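Hypothetical aldose 1-epimerase (PDB 3TY1) probably binds carbohydrate, as a member of the galactose mutarotase-like superfamily, but its substrate and any aldose 1-epimerase activity are not established. Local coordinates at residues K244-P252 against K302-T313; K284-L295 against Q344-L352. All blocks are in the same frame, centred on the assembly; numbering follows the deposited sequence.

Contact 1 of 2, residues K244-P252 against K302-T313; sequences KTWQTYQGP and KNTDTVKQGYVT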
loop_
_atom_site.group_PDB
_atom_site.type_symbol
_atom_site.label_atom_id
_atom_site.label_comp_id
_atom_site.label_asym_id
_atom_site.label_seq_id
_atom_site.Cartn_x
_atom_site.Cartn_y
_atom_site.Cartn_z
ATOM N N LYS A 244 -26.616 -30.994 13.964
ATOM C CA LYS A 244 -27.879 -31.715 13.680
ATOM C C LYS A 244 -28.765 -30.935 12.674
ATOM O O LYS A 244 -29.424 -31.560 11.848
ATOM C CB LYS A 244 -28.650 -32.065 14.962
ATOM N N THR A 245 -28.735 -29.592 12.695
ATOM C CA THR A 245 -29.570 -28.791 11.778
ATOM C C THR A 245 -28.732 -28.142 10.660
ATOM O O THR A 245 -29.050 -27.035 10.173
ATOM C CB THR A 245 -30.393 -27.712 12.552
ATOM O OG1 THR A 245 -29.495 -26.795 13.195
ATOM C CG2 THR A 245 -31.301 -28.357 13.595
ATOM N N TRP A 246 -27.684 -28.845 10.221
ATOM C CA TRP A 246 -26.805 -28.325 9.163
ATOM C C TRP A 246 -27.533 -27.928 7.898
ATOM O O TRP A 246 -27.133 -26.971 7.256
ATOM C CB TRP A 246 -25.656 -29.296 8.829
ATOM C CG TRP A 246 -26.055 -30.633 8.227
ATOM C CD1 TRP A 246 -26.360 -31.793 8.905
ATOM C CD2 TRP A 246 -26.161 -30.949 6.838
ATOM N NE1 TRP A 246 -26.671 -32.788 8.028
ATOM C CE2 TRP A 246 -26.549 -32.314 6.749
ATOM C CE3 TRP A 246 -26.002 -30.207 5.650
ATOM C CZ2 TRP A 246 -26.772 -32.958 5.521
ATOM C CZ3 TRP A 246 -26.203 -30.854 4.423
ATOM C CH2 TRP A 246 -26.588 -32.219 4.370
ATOM N N GLN A 247 -28.619 -28.628 7.565
ATOM C CA GLN A 247 -29.346 -28.384 6.327
ATOM C C GLN A 247 -30.231 -27.129 6.350
ATOM O O GLN A 247 -30.701 -26.740 5.298
ATOM C CB GLN A 247 -30.257 -29.570 5.980
ATOM C CG GLN A 247 -29.530 -30.910 5.788
ATOM C CD GLN A 247 -30.470 -32.128 5.705
ATOM O OE1 GLN A 247 -30.941 -32.651 6.732
ATOM N NE2 GLN A 247 -30.700 -32.608 4.490
ATOM N N THR A 248 -30.493 -26.544 7.520
ATOM C CA THR A 248 -31.503 -25.493 7.661
ATOM C C THR A 248 -30.868 -24.240 8.230
ATOM O O THR A 248 -30.030 -24.308 9.124
ATOM C CB THR A 248 -32.676 -25.982 8.542
ATOM O OG1 THR A 248 -33.234 -27.170 7.944
ATOM C CG2 THR A 248 -33.773 -24.935 8.654
ATOM N N TYR A 249 -31.259 -23.090 7.687
ATOM C CA TYR A 249 -30.742 -21.797 8.141
ATOM C C TYR A 249 -31.721 -21.097 9.081
ATOM O O TYR A 249 -32.945 -21.164 8.899
ATOM C CB TYR A 249 -30.444 -20.871 6.938
ATOM C CG TYR A 249 -29.325 -21.319 6.029
ATOM C CD1 TYR A 249 -27.994 -20.985 6.296
ATOM C CD2 TYR A 249 -29.589 -22.045 4.877
ATOM C CE1 TYR A 249 -26.971 -21.399 5.476
ATOM C CE2 TYR A 249 -28.554 -22.420 4.001
ATOM C CZ TYR A 249 -27.249 -22.101 4.310
ATOM O OH TYR A 249 -26.235 -22.476 3.466
ATOM N N GLN A 250 -31.161 -20.409 10.076
ATOM C CA GLN A 250 -31.899 -19.500 10.944
ATOM C C GLN A 250 -32.077 -18.145 10.231
ATOM O O GLN A 250 -31.414 -17.851 9.241
ATOM C CB GLN A 250 -31.120 -19.251 12.244
ATOM C CG GLN A 250 -30.907 -20.496 13.121
ATOM C CD GLN A 250 -30.085 -20.218 14.390
ATOM O OE1 GLN A 250 -29.983 -19.086 14.863
ATOM N NE2 GLN A 250 -29.502 -21.259 14.936
ATOM N N GLY A 251 -32.983 -17.330 10.777
ATOM C CA GLY A 251 -33.162 -15.948 10.359
ATOM C C GLY A 251 -31.969 -15.158 10.919
ATOM O O GLY A 251 -31.123 -15.732 11.631
ATOM N N PRO A 252 -31.899 -13.844 10.618
ATOM C CA PRO A 252 -30.805 -13.003 11.142
ATOM C C PRO A 252 -30.787 -13.009 12.664
ATOM O O PRO A 252 -31.788 -12.676 13.276
ATOM C CB PRO A 252 -31.137 -11.617 10.594
ATOM C CG PRO A 252 -31.980 -11.885 9.366
ATOM C CD PRO A 252 -32.771 -13.101 9.682
ATOM N N LYS A 302 -22.012 -20.691 7.638
ATOM C CA LYS A 302 -23.356 -20.235 7.996
ATOM C C LYS A 302 -23.168 -18.991 8.855
ATOM O O LYS A 302 -22.940 -19.082 10.047
ATOM C CB LYS A 302 -24.135 -21.295 8.763
ATOM C CG LYS A 302 -24.204 -22.626 8.020
ATOM C CD LYS A 302 -25.073 -23.663 8.782
ATOM C CE LYS A 302 -26.548 -23.521 8.493
ATOM N NZ LYS A 302 -27.316 -24.754 8.937
ATOM N N ASN A 303 -23.268 -17.836 8.225
ATOM C CA ASN A 303 -23.029 -16.554 8.901
ATOM C C ASN A 303 -24.371 -15.857 9.045
ATOM O O ASN A 303 -24.600 -14.797 8.445
ATOM C CB ASN A 303 -21.984 -15.743 8.110
ATOM C CG ASN A 303 -21.328 -14.636 8.945
ATOM O OD1 ASN A 303 -20.232 -14.810 9.434
ATOM N ND2 ASN A 303 -22.028 -13.516 9.141
ATOM N N THR A 304 -25.249 -16.460 9.855
ATOM C CA THR A 304 -26.623 -15.974 10.004
ATOM C C THR A 304 -26.745 -14.989 11.170
ATOM O O THR A 304 -27.605 -15.127 12.041
ATOM C CB THR A 304 -27.613 -17.134 10.089
ATOM O OG1 THR A 304 -27.169 -18.040 11.107
ATOM C CG2 THR A 304 -27.667 -17.837 8.726
ATOM N N ASP A 305 -25.904 -13.949 11.134
ATOM C CA ASP A 305 -25.908 -12.900 12.144
ATOM C C ASP A 305 -26.915 -11.807 11.669
ATOM O O ASP A 305 -27.800 -12.080 10.835
ATOM C CB ASP A 305 -24.460 -12.372 12.384
ATOM C CG ASP A 305 -24.260 -11.761 13.789
ATOM O OD1 ASP A 305 -24.666 -10.623 13.986
ATOM O OD2 ASP A 305 -23.724 -12.420 14.705
ATOM N N THR A 306 -26.795 -10.575 12.167
ATOM C CA THR A 306 -27.752 -9.537 11.823
ATOM C C THR A 306 -27.493 -9.115 10.372
ATOM O O THR A 306 -26.397 -9.345 9.792
ATOM C CB THR A 306 -27.664 -8.279 12.753
ATOM O OG1 THR A 306 -26.544 -7.478 12.352
ATOM C CG2 THR A 306 -27.566 -8.629 14.245
ATOM N N VAL A 307 -28.489 -8.476 9.759
ATOM C CA VAL A 307 -28.348 -8.053 8.380
ATOM C C VAL A 307 -27.202 -7.041 8.223
ATOM O O VAL A 307 -26.416 -7.129 7.288
ATOM C CB VAL A 307 -29.673 -7.559 7.750
ATOM C CG1 VAL A 307 -29.411 -7.056 6.335
ATOM C CG2 VAL A 307 -30.769 -8.716 7.692
ATOM N N LYS A 308 -27.035 -6.143 9.181
ATOM C CA LYS A 308 -25.908 -5.189 9.097
ATOM C C LYS A 308 -24.564 -5.853 9.366
ATOM O O LYS A 308 -23.564 -5.531 8.694
ATOM C CB LYS A 308 -26.120 -3.967 10.012
ATOM C CG LYS A 308 -27.242 -3.058 9.512
ATOM C CD LYS A 308 -27.426 -1.776 10.334
ATOM C CE LYS A 308 -28.690 -1.019 9.835
ATOM N NZ LYS A 308 -29.289 -0.049 10.810
ATOM N N GLN A 309 -24.521 -6.774 10.320
ATOM C CA GLN A 309 -23.267 -7.472 10.622
ATOM C C GLN A 309 -22.838 -8.381 9.485
ATOM O O GLN A 309 -21.663 -8.497 9.208
ATOM C CB GLN A 309 -23.370 -8.282 11.892
ATOM C CG GLN A 309 -22.074 -8.964 12.346
ATOM C CD GLN A 309 -21.065 -8.002 13.022
ATOM O OE1 GLN A 309 -21.269 -6.791 13.064
ATOM N NE2 GLN A 309 -19.973 -8.565 13.530
ATOM N N GLY A 310 -23.810 -9.035 8.841
ATOM C CA GLY A 310 -23.554 -10.007 7.770
ATOM C C GLY A 310 -24.522 -11.163 7.914
ATOM O O GLY A 310 -24.478 -11.897 8.902
ATOM N N TYR A 311 -25.492 -11.216 7.000
ATOM C CA TYR A 311 -26.457 -12.332 6.934
ATOM C C TYR A 311 -26.180 -12.992 5.587
ATOM O O TYR A 311 -26.621 -12.522 4.537
ATOM C CB TYR A 311 -27.892 -11.836 7.064
ATOM C CG TYR A 311 -28.909 -12.973 7.123
ATOM C CD1 TYR A 311 -28.904 -13.869 8.188
ATOM C CD2 TYR A 311 -29.814 -13.175 6.090
ATOM C CE1 TYR A 311 -29.833 -14.923 8.262
ATOM C CE2 TYR A 311 -30.773 -14.236 6.142
ATOM C CZ TYR A 311 -30.756 -15.120 7.226
ATOM O OH TYR A 311 -31.634 -16.172 7.301
ATOM N N VAL A 312 -25.376 -14.047 5.625
ATOM C CA VAL A 312 -24.849 -14.626 4.424
ATOM C C VAL A 312 -24.387 -16.063 4.672
ATOM O O VAL A 312 -24.059 -16.442 5.804
ATOM C CB VAL A 312 -23.637 -13.733 3.911
ATOM C CG1 VAL A 312 -22.595 -13.565 4.998
ATOM C CG2 VAL A 312 -23.038 -14.249 2.606
ATOM N N THR A 313 -24.401 -16.861 3.612
ATOM C CA THR A 313 -23.836 -18.188 3.671
ATOM C C THR A 313 -22.833 -18.369 2.555
ATOM O O THR A 313 -23.002 -17.872 1.426
ATOM C CB THR A 313 -24.939 -19.317 3.610
ATOM O OG1 THR A 313 -24.329 -20.612 3.812
ATOM C CG2 THR A 313 -25.658 -19.304 2.282
HETATM O O HOH W 1 -28.103 -20.771 10.475
#
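A beta hairpin built from strands 297-304 and 311-318 meets the long loop that joins strands 231-234 and 259-265, and Lys-302 reaches from its first strand into that loop. Its chain bends at chi3 (84°) and brings NZ to two backbone carbonyls. NZ donates to Trp-246 O and to Thr-248 O, both at 2.8 Å, and stands above each carbonyl plane. The two acceptors belong to a type I turn, Thr-245 to Thr-248, so one ammonium group ties the turn down. The same NZ lies over the face of the Tyr-249 ring, 4.9 Å from its centroid, in a cation-pi contact. The ring's far end meets the second strand of the hairpin: Tyr-249 OH donates to Thr-313 OG1 at 2.7 Å. Thr-313 OG1 is also bonded to Trp-301 O.

Further along, Tyr-311 OH gives a short bond to Gln-250 O, 2.6 Å, in the carbonyl plane and on a lone pair. Pro-252 lies flat against this tyrosine; its CG sits 3.8 Å from the ring centroid, nearly on the normal, a CH-pi contact. Pro-252 CG also touches Val-307 CG2. A water joins Gln-250 N to Thr-304 OG1. At the hairpin loop, Asp-305 and Thr-306 bond to Tyr-202 and Asp-201 of the second subunit.

Contact 2 of 2, residues K284-L295 against Q344-L352; sequences KGASIQFDTRQL and QFDLTYTLL. With SO4 (sulfate ion), chain K.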
loop_
_atom_site.group_PDB
_atom_site.type_symbol
_atom_site.label_atom_id
_atom_site.label_comp_id
_atom_site.label_asym_id
_atom_site.label_seq_id
_atom_site.Cartn_x
_atom_site.Cartn_y
_atom_site.Cartn_z
ATOM N N LYS A 284 -36.731 -20.117 -5.033
ATOM C CA LYS A 284 -35.541 -19.372 -5.363
ATOM C C LYS A 284 -34.342 -20.126 -4.830
ATOM O O LYS A 284 -34.419 -20.749 -3.790
ATOM C CB LYS A 284 -35.528 -17.989 -4.724
ATOM C CG LYS A 284 -36.499 -17.024 -5.341
ATOM C CD LYS A 284 -36.340 -15.656 -4.693
ATOM C CE LYS A 284 -37.227 -14.612 -5.353
ATOM N NZ LYS A 284 -38.684 -14.873 -5.186
ATOM N N GLY A 285 -33.224 -20.027 -5.524
ATOM C CA GLY A 285 -31.992 -20.602 -5.026
ATOM C C GLY A 285 -30.805 -20.378 -5.899
ATOM O O GLY A 285 -30.882 -19.672 -6.899
ATOM N N ALA A 286 -29.690 -20.990 -5.512
ATOM C CA ALA A 286 -28.473 -20.947 -6.322
ATOM C C ALA A 286 -27.785 -22.245 -6.140
ATOM O O ALA A 286 -27.694 -22.741 -5.009
ATOM C CB ALA A 286 -27.532 -19.794 -5.915
ATOM N N SER A 287 -27.280 -22.788 -7.242
ATOM C CA SER A 287 -26.556 -24.066 -7.220
ATOM C C SER A 287 -25.179 -23.881 -7.813
ATOM O O SER A 287 -24.970 -23.009 -8.688
ATOM C CB SER A 287 -27.313 -25.135 -8.018
ATOM O OG SER A 287 -27.377 -24.828 -9.381
ATOM N N ILE A 288 -24.250 -24.663 -7.297
ATOM C CA ILE A 288 -22.886 -24.682 -7.766
ATOM C C ILE A 288 -22.547 -26.105 -8.105
ATOM O O ILE A 288 -22.655 -27.010 -7.250
ATOM C CB ILE A 288 -21.850 -24.156 -6.703
ATOM C CG1 ILE A 288 -22.249 -22.802 -6.148
ATOM C CG2 ILE A 288 -20.441 -24.029 -7.279
ATOM C CD1 ILE A 288 -21.339 -22.314 -4.986
ATOM N N GLN A 289 -22.145 -26.320 -9.342
ATOM C CA GLN A 289 -21.599 -27.592 -9.772
ATOM C C GLN A 289 -20.101 -27.498 -9.769
ATOM O O GLN A 289 -19.552 -26.536 -10.273
ATOM C CB GLN A 289 -22.063 -27.964 -11.181
ATOM C CG GLN A 289 -21.410 -29.241 -11.783
ATOM C CD GLN A 289 -21.837 -29.505 -13.235
ATOM O OE1 GLN A 289 -22.788 -28.906 -13.728
ATOM N NE2 GLN A 289 -21.096 -30.355 -13.919
ATOM N N PHE A 290 -19.435 -28.524 -9.249
ATOM C CA PHE A 290 -17.971 -28.578 -9.269
ATOM C C PHE A 290 -17.500 -30.006 -9.411
ATOM O O PHE A 290 -18.285 -30.943 -9.269
ATOM C CB PHE A 290 -17.318 -27.839 -8.072
ATOM C CG PHE A 290 -17.617 -28.413 -6.723
ATOM C CD1 PHE A 290 -18.789 -28.091 -6.070
ATOM C CD2 PHE A 290 -16.713 -29.275 -6.094
ATOM C CE1 PHE A 290 -19.092 -28.633 -4.815
ATOM C CE2 PHE A 290 -16.990 -29.787 -4.822
ATOM C CZ PHE A 290 -18.175 -29.452 -4.185
ATOM N N ASP A 291 -16.235 -30.139 -9.772
ATOM C CA ASP A 291 -15.568 -31.396 -10.065
ATOM C C ASP A 291 -14.732 -31.800 -8.843
ATOM O O ASP A 291 -13.751 -31.107 -8.497
ATOM C CB ASP A 291 -14.678 -31.174 -11.295
ATOM C CG ASP A 291 -14.080 -32.457 -11.860
ATOM O OD1 ASP A 291 -13.446 -33.256 -11.113
ATOM O OD2 ASP A 291 -14.261 -32.688 -13.077
ATOM N N THR A 292 -15.076 -32.934 -8.216
ATOM C CA THR A 292 -14.385 -33.363 -6.993
ATOM C C THR A 292 -12.934 -33.863 -7.184
ATOM O O THR A 292 -12.230 -34.073 -6.205
ATOM C CB THR A 292 -15.193 -34.409 -6.198
ATOM O OG1 THR A 292 -15.430 -35.526 -7.035
ATOM C CG2 THR A 292 -16.547 -33.824 -5.720
ATOM N N ARG A 293 -12.479 -34.021 -8.420
ATOM C CA ARG A 293 -11.045 -34.246 -8.681
ATOM C C ARG A 293 -10.224 -32.971 -8.586
ATOM O O ARG A 293 -9.036 -33.016 -8.308
ATOM C CB ARG A 293 -10.828 -34.818 -10.071
ATOM C CG ARG A 293 -11.430 -36.190 -10.261
ATOM C CD ARG A 293 -11.438 -36.571 -11.724
ATOM N NE ARG A 293 -12.274 -35.660 -12.499
ATOM C CZ ARG A 293 -12.432 -35.728 -13.826
ATOM N NH1 ARG A 293 -11.839 -36.679 -14.542
ATOM N NH2 ARG A 293 -13.210 -34.854 -14.438
ATOM N N GLN A 294 -10.868 -31.831 -8.847
ATOM C CA GLN A 294 -10.239 -30.531 -8.814
ATOM C C GLN A 294 -10.415 -29.867 -7.446
ATOM O O GLN A 294 -9.491 -29.247 -6.941
ATOM C CB GLN A 294 -10.894 -29.619 -9.876
ATOM C CG GLN A 294 -10.860 -30.187 -11.318
ATOM C CD GLN A 294 -11.653 -29.344 -12.328
ATOM O OE1 GLN A 294 -12.505 -28.530 -11.968
ATOM N NE2 GLN A 294 -11.361 -29.542 -13.598
ATOM N N LEU A 295 -11.614 -29.996 -6.884
ATOM C CA LEU A 295 -12.001 -29.360 -5.627
ATOM C C LEU A 295 -12.615 -30.480 -4.749
ATOM O O LEU A 295 -13.832 -30.645 -4.678
ATOM C CB LEU A 295 -12.953 -28.179 -5.901
ATOM C CG LEU A 295 -12.409 -27.025 -6.730
ATOM C CD1 LEU A 295 -13.551 -26.054 -7.127
ATOM C CD2 LEU A 295 -11.245 -26.232 -6.004
ATOM N N GLN A 344 -6.950 -27.297 -13.586
ATOM C CA GLN A 344 -8.197 -26.692 -14.055
ATOM C C GLN A 344 -9.241 -26.649 -12.962
ATOM O O GLN A 344 -9.264 -27.498 -12.080
ATOM C CB GLN A 344 -8.755 -27.469 -15.270
ATOM C CG GLN A 344 -7.854 -27.465 -16.514
ATOM C CD GLN A 344 -6.656 -28.421 -16.431
ATOM O OE1 GLN A 344 -6.678 -29.400 -15.674
ATOM N NE2 GLN A 344 -5.595 -28.124 -17.205
ATOM N N PHE A 345 -10.111 -25.638 -13.030
ATOM C CA PHE A 345 -11.223 -25.447 -12.102
ATOM C C PHE A 345 -12.461 -25.071 -12.936
ATOM O O PHE A 345 -12.552 -23.966 -13.476
ATOM C CB PHE A 345 -10.848 -24.392 -11.040
ATOM C CG PHE A 345 -9.573 -24.752 -10.307
ATOM C CD1 PHE A 345 -9.584 -25.683 -9.284
ATOM C CD2 PHE A 345 -8.352 -24.217 -10.705
ATOM C CE1 PHE A 345 -8.398 -26.078 -8.650
ATOM C CE2 PHE A 345 -7.155 -24.587 -10.063
ATOM C CZ PHE A 345 -7.186 -25.522 -9.040
ATOM N N ASP A 346 -13.383 -26.028 -13.054
ATOM C CA ASP A 346 -14.608 -25.913 -13.854
ATOM C C ASP A 346 -15.801 -25.913 -12.884
ATOM O O ASP A 346 -15.995 -26.890 -12.138
ATOM C CB ASP A 346 -14.701 -27.096 -14.814
ATOM C CG ASP A 346 -13.501 -27.207 -15.706
ATOM O OD1 ASP A 346 -13.151 -26.198 -16.375
ATOM O OD2 ASP A 346 -12.885 -28.314 -15.718
ATOM N N LEU A 347 -16.530 -24.797 -12.844
ATOM C CA LEU A 347 -17.697 -24.642 -11.978
ATOM C C LEU A 347 -18.849 -24.046 -12.756
ATOM O O LEU A 347 -18.635 -23.195 -13.619
ATOM C CB LEU A 347 -17.396 -23.764 -10.748
ATOM C CG LEU A 347 -16.313 -24.204 -9.758
ATOM C CD1 LEU A 347 -14.959 -23.686 -10.218
ATOM C CD2 LEU A 347 -16.661 -23.673 -8.356
ATOM N N THR A 348 -20.061 -24.493 -12.464
ATOM C CA THR A 348 -21.266 -23.880 -13.047
ATOM C C THR A 348 -22.159 -23.393 -11.916
ATOM O O THR A 348 -22.503 -24.157 -11.009
ATOM C CB THR A 348 -22.028 -24.878 -13.944
ATOM O OG1 THR A 348 -21.125 -25.365 -14.940
ATOM C CG2 THR A 348 -23.175 -24.198 -14.621
ATOM N N TYR A 349 -22.516 -22.128 -11.982
ATOM C CA TYR A 349 -23.395 -21.440 -11.036
ATOM C C TYR A 349 -24.730 -21.167 -11.714
ATOM O O TYR A 349 -24.774 -20.626 -12.844
ATOM C CB TYR A 349 -22.775 -20.101 -10.645
ATOM C CG TYR A 349 -21.540 -20.177 -9.809
ATOM C CD1 TYR A 349 -20.296 -20.554 -10.359
ATOM C CD2 TYR A 349 -21.593 -19.890 -8.452
ATOM C CE1 TYR A 349 -19.142 -20.635 -9.555
ATOM C CE2 TYR A 349 -20.444 -19.959 -7.637
ATOM C CZ TYR A 349 -19.228 -20.342 -8.206
ATOM O OH TYR A 349 -18.114 -20.398 -7.397
ATOM N N THR A 350 -25.819 -21.594 -11.074
ATOM C CA THR A 350 -27.122 -21.436 -11.658
ATOM C C THR A 350 -28.024 -20.692 -10.683
ATOM O O THR A 350 -28.165 -21.082 -9.508
ATOM C CB THR A 350 -27.767 -22.786 -12.010
ATOM O OG1 THR A 350 -26.858 -23.581 -12.792
ATOM C CG2 THR A 350 -29.095 -22.581 -12.774
ATOM N N LEU A 351 -28.674 -19.662 -11.187
ATOM C CA LEU A 351 -29.663 -18.917 -10.426
ATOM C C LEU A 351 -31.023 -19.610 -10.681
ATOM O O LEU A 351 -31.588 -19.591 -11.793
ATOM C CB LEU A 351 -29.665 -17.437 -10.835
ATOM C CG LEU A 351 -30.432 -16.499 -9.868
ATOM C CD1 LEU A 351 -29.799 -16.587 -8.482
ATOM C CD2 LEU A 351 -30.440 -15.058 -10.351
ATOM N N LEU A 352 -31.524 -20.245 -9.630
ATOM C CA LEU A 352 -32.752 -21.024 -9.665
ATOM C C LEU A 352 -33.882 -20.059 -9.330
ATOM O O LEU A 352 -33.850 -19.365 -8.289
ATOM C CB LEU A 352 -32.644 -22.171 -8.646
ATOM C CG LEU A 352 -31.358 -23.053 -8.650
ATOM C CD1 LEU A 352 -31.329 -23.956 -7.429
ATOM C CD2 LEU A 352 -31.205 -23.861 -9.949
HETATM S S SO4 K . -9.186 -32.601 -14.546
HETATM O O1 SO4 K . -9.669 -33.203 -13.288
HETATM O O2 SO4 K . -7.886 -33.204 -14.902
HETATM O O3 SO4 K . -10.158 -32.867 -15.634
HETATM O O4 SO4 K . -8.977 -31.139 -14.414
HETATM O O HOH W 2 -25.247 -25.070 -11.264
HETATM O O HOH W 3 -14.604 -27.898 -10.038
HETATM O O HOH W 4 -14.397 -30.770 -15.172
#
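Ile-288 and Tyr-349 pack closely on the buried side of two neighbouring antiparallel strands, 285-291 and 342-352. Ile-288 CG2 lies over the tyrosine ring, offset toward its rim and 4.2 Å from the centroid, a CH-pi contact. Ile-288 CD1 touches Tyr-349 CE2 from the same side of the ring. The same CG2 meets Leu-347 CD2, and Leu-295 CD2 crosses to Phe-345 CD1 at 3.7 Å. Strand 204-214 lies against this apolar face, and Ser-212 bonds Tyr-349 OH. The strands sit side by side in the large antiparallel sheet of the supersandwich. Their hydrogen-bonded pairs are Gly-285 with Leu-352, Ser-287 with Thr-350 and Gln-289 with Thr-348.

The face with Ser-287, Gln-289, Thr-348 and Thr-350 is looser and partly open to solvent. A water between the side chains links Ser-287 OG, Thr-350 OG1 and Thr-348 O. At the frayed end, beyond Phe-290, the regular pairing stops, and extended Gln-294 with a water takes over the bridging. Gln-294 OE1 accepts from Asp-346 N at 2.9 Å. Its NE2 donates to Asp-346 OD2, also 2.9 Å, from above the carboxylate plane. The water joins Asp-291 N, Gln-294 OE1 and Asp-346 O. NE2 also donates to a sulfate oxygen, O4; this ion is probably from the crystallisation liquor. Arg-293 grips Asp-291 side-on through NE and NH2 and turns one guanidinium face to the sulfate. His-193 holds the other oxygen of Asp-346.

Contact 2 is mostly buried, and its centre is about 10 Å from the centre of the chain; contact 1 is partly exposed, at about 18 Å. Their centres are about 21 Å apart, and they do not touch. Strand 285-291 of contact 2 is followed in the chain by strand 297-304, which enters contact 1 but belongs to a different sheet. Contact 2 joins strand to strand by regular backbone bonds, with apolar packing on one face. Contact 1 has no strand pairing between its segments and relies mainly on side chains: donors to loop carbonyls, a hydroxyl pair and contacts over tyrosine rings. Only contact 1 reaches the second subunit; no other protein chain touches contact 2.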